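Local coordinates for L-threonine-O-3-phosphate decarboxylase (Porphyromonas gingivalis, PDB 3FKD), which probably uses pyridoxal 5'-phosphate, like its class I and II aminotransferase relatives, to decarboxylate L-threonine O-3-phosphate, at residues Y193-A198 against L204-I209; H197-P202 against K237-H242. One frame throughout, in Å; residues are numbered along the deposited sequence.

Interaction 1. Residues Y193-A198 against L204-I209; sequences YSFSHA and LRIGYI
Ser196 OG and the guanidinium of Arg205 meet through water: one molecule lies 2.9 Å from Ser196 OG and accepts from Arg205 NH1, while a second, 2.7 Å from the same OG, accepts from Ile206 N at 3.1 Å. The hydroxyl thus ties the start of helix 196-199 to the loop that leads into strand 207-210. The sequence around it resembles the cofactor-attachment segment of fold type I pyridoxal phosphate enzymes, with His197 standing where the Schiff-base lysine is usual, and strand 207-210 is the antiparallel member of the large-domain sheet. Arg205 itself donates from NE to Trp226 O of the second subunit and from NH1 to Pro202 O. Ser194 OG accepts a weak capping bond from Ser196 N. Beyond the two waters the backbones pair antiparallel. Tyr193 and Tyr208 form a hydrogen-bonded pair whose shorter link, Tyr193 N to Tyr208 O, is 2.8 Å, with Tyr208 N donating back to Tyr193 O. Past the Ser194-Gly207 non-hydrogen-bonded pair, Phe195 N still reaches Ile206 O at 3.2 Å. On the tyrosine face of the sheet, Tyr193 CB sits over the Tyr208 ring, 3.5 Å from its centroid, a CH-pi contact. The two rings run nearly parallel, 14° apart, but are slid so far that they barely overlap; the Tyr193 hydroxyl goes to Gln167. Tyr208 CG stands between its backbone N and carbonyl carbon (chi1 61°), which swings the ring across to Tyr193 CB. Phe195 runs alongside Ile206, its CB 3.6 Å from Ile206 CG2, and brings CE2 to the edge of the Tyr208 ring, 3.7 Å from Tyr208 CE2.

Interaction 2. Residues H197-P202 against K237-H242; sequences HAYGIP and KFILIH
Ile239, on helix 230-241, points its side chain at Tyr199 and Ile201, which belong to the end of helix 196-199 and the loop after it. From CB the chain forks. CG2, anti to the backbone N, goes over one face of the Tyr199 ring, 3.8 Å from the centroid and 16° off the ring normal, a CH-pi contact; its nearest ring atoms are CE1 and CZ, the latter 3.7 Å from Ile239 CG2. The other branch leaves through CG1, beside the backbone N (chi1 -68°), and ends at CD1. Ile239 CD1 lies 4.0 Å from Tyr199 CB, near the root of the ring, and meets Ile201 CD1 tip to tip at the same distance. Ala198 CB packs over the centre of the opposite ring face, which leaves the Tyr199 ring between two methyl groups. Gly200, with positive phi, turns the chain out of the helix between the two residues that receive Ile239. In the large domain this joins the short helix after strand 189-194 to helix 230-241. With methyl groups meeting ring carbons, a methylene and another methyl, the contact depends on shape and dispersion rather than on any directional polar bond.

Both contacts are buried and share helix 196-199: interaction 1 involves the strand end leading into it, interaction 2 its last turn and the loop after it. Interaction 1 lies nearer the centre of the chain, at the end of two sheet strands, and combines backbone pairing, water bridges and aromatic packing; interaction 2 is farther out, smaller and wholly apolar, setting the end of helix 196-199 and the loop after it against helix 230-241. They touch: Phe195 CD1 is 4.0 Å from Ile239 CD1, which makes Phe195 an apolar bridge between the strand pair and helix 230-241. Each also reaches the second subunit, through Arg205 and Ser196 in the first and through Ile201 and Pro202 in the second.

Interaction 1. Residues Y193-A198 against L204-I209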
loop_
_atom_site.group_PDB
_atom_site.type_symbol
_atom_site.label_atom_id
_atom_site.label_comp_id
_atom_site.label_asym_id
_atom_site.label_seq_id
_atom_site.Cartn_x
_atom_site.Cartn_y
_atom_site.Cartn_z
ATOM N N TYR A 193 -8.421 10.301 -7.489
ATOM C CA TYR A 193 -7.822 10.098 -8.787
ATOM C C TYR A 193 -6.992 8.799 -8.854
ATOM O O TYR A 193 -6.632 8.241 -7.818
ATOM C CB TYR A 193 -7.005 11.322 -9.166
ATOM C CG TYR A 193 -7.874 12.401 -9.746
ATOM C CD1 TYR A 193 -8.125 12.455 -11.122
ATOM C CD2 TYR A 193 -8.486 13.348 -8.929
ATOM C CE1 TYR A 193 -8.919 13.428 -11.660
ATOM C CE2 TYR A 193 -9.311 14.335 -9.480
ATOM C CZ TYR A 193 -9.519 14.358 -10.841
ATOM O OH TYR A 193 -10.313 15.325 -11.403
ATOM N N SER A 194 -6.711 8.334 -10.070
ATOM C CA SER A 194 -6.073 7.042 -10.279
ATOM C C SER A 194 -4.984 7.004 -11.366
ATOM O O SER A 194 -5.110 7.596 -12.411
ATOM C CB SER A 194 -7.140 6.001 -10.610
ATOM O OG SER A 194 -6.536 4.755 -10.850
ATOM N N PHE A 195 -3.937 6.247 -11.125
ATOM C CA PHE A 195 -2.895 6.086 -12.109
ATOM C C PHE A 195 -3.007 4.697 -12.696
ATOM O O PHE A 195 -2.382 4.395 -13.701
ATOM C CB PHE A 195 -1.495 6.338 -11.500
ATOM C CG PHE A 195 -1.136 7.811 -11.362
ATOM C CD1 PHE A 195 -0.480 8.491 -12.394
ATOM C CD2 PHE A 195 -1.421 8.507 -10.197
ATOM C CE1 PHE A 195 -0.174 9.838 -12.291
ATOM C CE2 PHE A 195 -1.107 9.851 -10.080
ATOM C CZ PHE A 195 -0.488 10.509 -11.116
ATOM N N SER A 196 -3.814 3.844 -12.074
ATOM C CA SER A 196 -3.948 2.479 -12.585
ATOM C C SER A 196 -4.612 2.380 -13.960
ATOM O O SER A 196 -4.163 1.608 -14.795
ATOM C CB SER A 196 -4.736 1.568 -11.639
ATOM O OG SER A 196 -4.595 1.902 -10.296
ATOM N N HIS A 197 -5.705 3.128 -14.156
ATOM C CA HIS A 197 -6.628 2.898 -15.278
ATOM C C HIS A 197 -6.217 3.595 -16.563
ATOM O O HIS A 197 -6.066 2.934 -17.575
ATOM C CB HIS A 197 -8.046 3.312 -14.912
ATOM C CG HIS A 197 -8.553 2.661 -13.667
ATOM N ND1 HIS A 197 -9.080 1.382 -13.648
ATOM C CD2 HIS A 197 -8.621 3.115 -12.400
ATOM C CE1 HIS A 197 -9.437 1.080 -12.421
ATOM N NE2 HIS A 197 -9.172 2.116 -11.644
ATOM N N ALA A 198 -6.031 4.922 -16.481
ATOM C CA ALA A 198 -5.723 5.772 -17.638
ATOM C C ALA A 198 -4.349 5.482 -18.194
ATOM O O ALA A 198 -4.103 5.735 -19.361
ATOM C CB ALA A 198 -5.866 7.273 -17.311
ATOM N N LEU A 204 1.501 -0.753 -9.907
ATOM C CA LEU A 204 2.265 0.223 -9.171
ATOM C C LEU A 204 1.565 0.741 -7.929
ATOM O O LEU A 204 2.223 1.221 -7.013
ATOM C CB LEU A 204 2.635 1.395 -10.078
ATOM C CG LEU A 204 4.080 1.533 -10.546
ATOM C CD1 LEU A 204 4.778 0.210 -10.379
ATOM C CD2 LEU A 204 4.140 2.010 -12.010
ATOM N N ARG A 205 0.240 0.631 -7.899
ATOM C CA ARG A 205 -0.569 1.080 -6.750
ATOM C C ARG A 205 -0.369 2.532 -6.407
ATOM O O ARG A 205 0.216 2.826 -5.405
ATOM C CB ARG A 205 -0.287 0.240 -5.498
ATOM C CG ARG A 205 -0.216 -1.295 -5.757
ATOM C CD ARG A 205 -1.473 -1.930 -6.468
ATOM N NE ARG A 205 -2.714 -1.656 -5.772
ATOM C CZ ARG A 205 -3.740 -0.963 -6.270
ATOM N NH1 ARG A 205 -3.704 -0.478 -7.510
ATOM N NH2 ARG A 205 -4.831 -0.770 -5.527
ATOM N N ILE A 206 -0.876 3.447 -7.219
ATOM C CA ILE A 206 -0.726 4.846 -6.895
ATOM C C ILE A 206 -2.012 5.620 -7.323
ATOM O O ILE A 206 -2.633 5.283 -8.329
ATOM C CB ILE A 206 0.673 5.392 -7.377
ATOM C CG1 ILE A 206 1.044 6.709 -6.697
ATOM C CG2 ILE A 206 0.853 5.458 -8.926
ATOM C CD1 ILE A 206 0.017 7.764 -6.791
ATOM N N GLY A 207 -2.437 6.594 -6.502
ATOM C CA GLY A 207 -3.633 7.375 -6.731
ATOM C C GLY A 207 -3.630 8.550 -5.788
ATOM O O GLY A 207 -2.680 8.713 -5.041
ATOM N N TYR A 208 -4.656 9.388 -5.797
ATOM C CA TYR A 208 -4.649 10.496 -4.854
ATOM C C TYR A 208 -6.010 11.103 -4.495
ATOM O O TYR A 208 -6.976 10.980 -5.242
ATOM C CB TYR A 208 -3.648 11.599 -5.263
ATOM C CG TYR A 208 -3.916 12.256 -6.593
ATOM C CD1 TYR A 208 -4.731 13.381 -6.686
ATOM C CD2 TYR A 208 -3.346 11.758 -7.754
ATOM C CE1 TYR A 208 -4.997 13.980 -7.908
ATOM C CE2 TYR A 208 -3.582 12.348 -8.961
ATOM C CZ TYR A 208 -4.411 13.463 -9.038
ATOM O OH TYR A 208 -4.637 14.046 -10.248
ATOM N N ILE A 209 -6.056 11.754 -3.323
ATOM C CA ILE A 209 -7.253 12.470 -2.874
ATOM C C ILE A 209 -7.139 13.987 -3.082
ATOM O O ILE A 209 -6.103 14.585 -2.793
ATOM C CB ILE A 209 -7.595 12.145 -1.399
ATOM C CG1 ILE A 209 -7.710 10.640 -1.207
ATOM C CG2 ILE A 209 -8.889 12.802 -0.985
ATOM C CD1 ILE A 209 -7.912 10.194 0.237
HETATM O O HOH W 1 -1.901 1.990 -9.775
HETATM O O HOH W 2 -6.510 0.421 -8.753
#

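Interaction 2. Residues H197-P202 against K237-H242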
loop_
_atom_site.group_PDB
_atom_site.type_symbol
_atom_site.label_atom_id
_atom_site.label_comp_id
_atom_site.label_asym_id
_atom_site.label_seq_id
_atom_site.Cartn_x
_atom_site.Cartn_y
_atom_site.Cartn_z
ATOM N N HIS A 197 -5.705 3.128 -14.156
ATOM C CA HIS A 197 -6.628 2.898 -15.278
ATOM C C HIS A 197 -6.217 3.595 -16.563
ATOM O O HIS A 197 -6.066 2.934 -17.575
ATOM C CB HIS A 197 -8.046 3.312 -14.912
ATOM C CG HIS A 197 -8.553 2.661 -13.667
ATOM N ND1 HIS A 197 -9.080 1.382 -13.648
ATOM C CD2 HIS A 197 -8.621 3.115 -12.400
ATOM C CE1 HIS A 197 -9.437 1.080 -12.421
ATOM N NE2 HIS A 197 -9.172 2.116 -11.644
ATOM N N ALA A 198 -6.031 4.922 -16.481
ATOM C CA ALA A 198 -5.723 5.772 -17.638
ATOM C C ALA A 198 -4.349 5.482 -18.194
ATOM O O ALA A 198 -4.103 5.735 -19.361
ATOM C CB ALA A 198 -5.866 7.273 -17.311
ATOM N N TYR A 199 -3.476 4.917 -17.368
ATOM C CA TYR A 199 -2.067 4.750 -17.751
ATOM C C TYR A 199 -1.517 3.341 -17.697
ATOM O O TYR A 199 -0.318 3.158 -17.921
ATOM C CB TYR A 199 -1.150 5.667 -16.959
ATOM C CG TYR A 199 -1.681 7.057 -16.779
ATOM C CD1 TYR A 199 -1.780 7.946 -17.865
ATOM C CD2 TYR A 199 -2.061 7.509 -15.508
ATOM C CE1 TYR A 199 -2.272 9.244 -17.686
ATOM C CE2 TYR A 199 -2.536 8.788 -15.314
ATOM C CZ TYR A 199 -2.645 9.652 -16.403
ATOM O OH TYR A 199 -3.120 10.912 -16.171
ATOM N N GLY A 200 -2.375 2.358 -17.422
ATOM C CA GLY A 200 -1.990 0.967 -17.542
ATOM C C GLY A 200 -1.017 0.513 -16.484
ATOM O O GLY A 200 -0.278 -0.443 -16.679
ATOM N N ILE A 201 -1.004 1.203 -15.350
ATOM C CA ILE A 201 -0.110 0.813 -14.277
ATOM C C ILE A 201 -0.797 0.459 -12.936
ATOM O O ILE A 201 -0.433 0.962 -11.869
ATOM C CB ILE A 201 1.076 1.757 -14.166
ATOM C CG1 ILE A 201 0.588 3.200 -14.097
ATOM C CG2 ILE A 201 1.961 1.571 -15.404
ATOM C CD1 ILE A 201 1.435 4.080 -13.245
ATOM N N PRO A 202 -1.743 -0.486 -13.006
ATOM C CA PRO A 202 -2.455 -1.015 -11.840
ATOM C C PRO A 202 -1.520 -1.660 -10.791
ATOM O O PRO A 202 -1.800 -1.579 -9.601
ATOM C CB PRO A 202 -3.387 -2.096 -12.438
ATOM C CG PRO A 202 -3.023 -2.246 -13.844
ATOM C CD PRO A 202 -1.911 -1.328 -14.204
ATOM N N LYS A 237 5.533 10.886 -11.398
ATOM C CA LYS A 237 6.311 12.079 -11.733
ATOM C C LYS A 237 6.568 12.184 -13.241
ATOM O O LYS A 237 6.438 13.252 -13.836
ATOM C CB LYS A 237 7.647 12.066 -10.975
ATOM C CG LYS A 237 7.597 12.818 -9.681
ATOM C CD LYS A 237 8.777 12.487 -8.796
ATOM C CE LYS A 237 8.609 13.099 -7.389
ATOM N NZ LYS A 237 9.659 12.692 -6.444
ATOM N N PHE A 238 6.929 11.057 -13.845
ATOM C CA PHE A 238 7.129 10.942 -15.288
ATOM C C PHE A 238 5.847 11.201 -16.123
ATOM O O PHE A 238 5.852 12.002 -17.055
ATOM C CB PHE A 238 7.718 9.570 -15.624
ATOM C CG PHE A 238 8.323 9.507 -16.988
ATOM C CD1 PHE A 238 7.677 8.858 -18.016
ATOM C CD2 PHE A 238 9.528 10.114 -17.250
ATOM C CE1 PHE A 238 8.238 8.801 -19.271
ATOM C CE2 PHE A 238 10.074 10.065 -18.502
ATOM C CZ PHE A 238 9.435 9.410 -19.508
ATOM N N ILE A 239 4.756 10.522 -15.782
ATOM C CA ILE A 239 3.475 10.806 -16.441
ATOM C C ILE A 239 3.092 12.307 -16.377
ATOM O O ILE A 239 2.657 12.884 -17.387
ATOM C CB ILE A 239 2.345 9.917 -15.883
ATOM C CG1 ILE A 239 2.601 8.453 -16.292
ATOM C CG2 ILE A 239 0.945 10.453 -16.307
ATOM C CD1 ILE A 239 2.017 7.388 -15.325
ATOM N N LEU A 240 3.259 12.921 -15.206
ATOM C CA LEU A 240 2.935 14.335 -15.027
ATOM C C LEU A 240 3.748 15.293 -15.898
ATOM O O LEU A 240 3.228 16.313 -16.324
ATOM C CB LEU A 240 3.089 14.763 -13.573
ATOM C CG LEU A 240 1.897 14.403 -12.710
ATOM C CD1 LEU A 240 2.166 14.794 -11.260
ATOM C CD2 LEU A 240 0.703 15.112 -13.263
ATOM N N ILE A 241 5.019 14.970 -16.135
ATOM C CA ILE A 241 5.941 15.813 -16.908
ATOM C C ILE A 241 5.663 15.707 -18.424
ATOM O O ILE A 241 6.036 16.581 -19.217
ATOM C CB ILE A 241 7.401 15.439 -16.559
ATOM C CG1 ILE A 241 7.740 15.935 -15.157
ATOM C CG2 ILE A 241 8.397 16.053 -17.504
ATOM C CD1 ILE A 241 9.156 15.491 -14.633
ATOM N N HIS A 242 4.976 14.644 -18.817
ATOM C CA HIS A 242 4.749 14.349 -20.208
ATOM C C HIS A 242 3.241 14.121 -20.496
ATOM O O HIS A 242 2.843 13.068 -20.940
ATOM C CB HIS A 242 5.562 13.114 -20.570
ATOM C CG HIS A 242 7.003 13.191 -20.174
ATOM N ND1 HIS A 242 8.018 13.415 -21.082
ATOM C CD2 HIS A 242 7.607 13.042 -18.972
ATOM C CE1 HIS A 242 9.179 13.412 -20.455
ATOM N NE2 HIS A 242 8.958 13.175 -19.175
#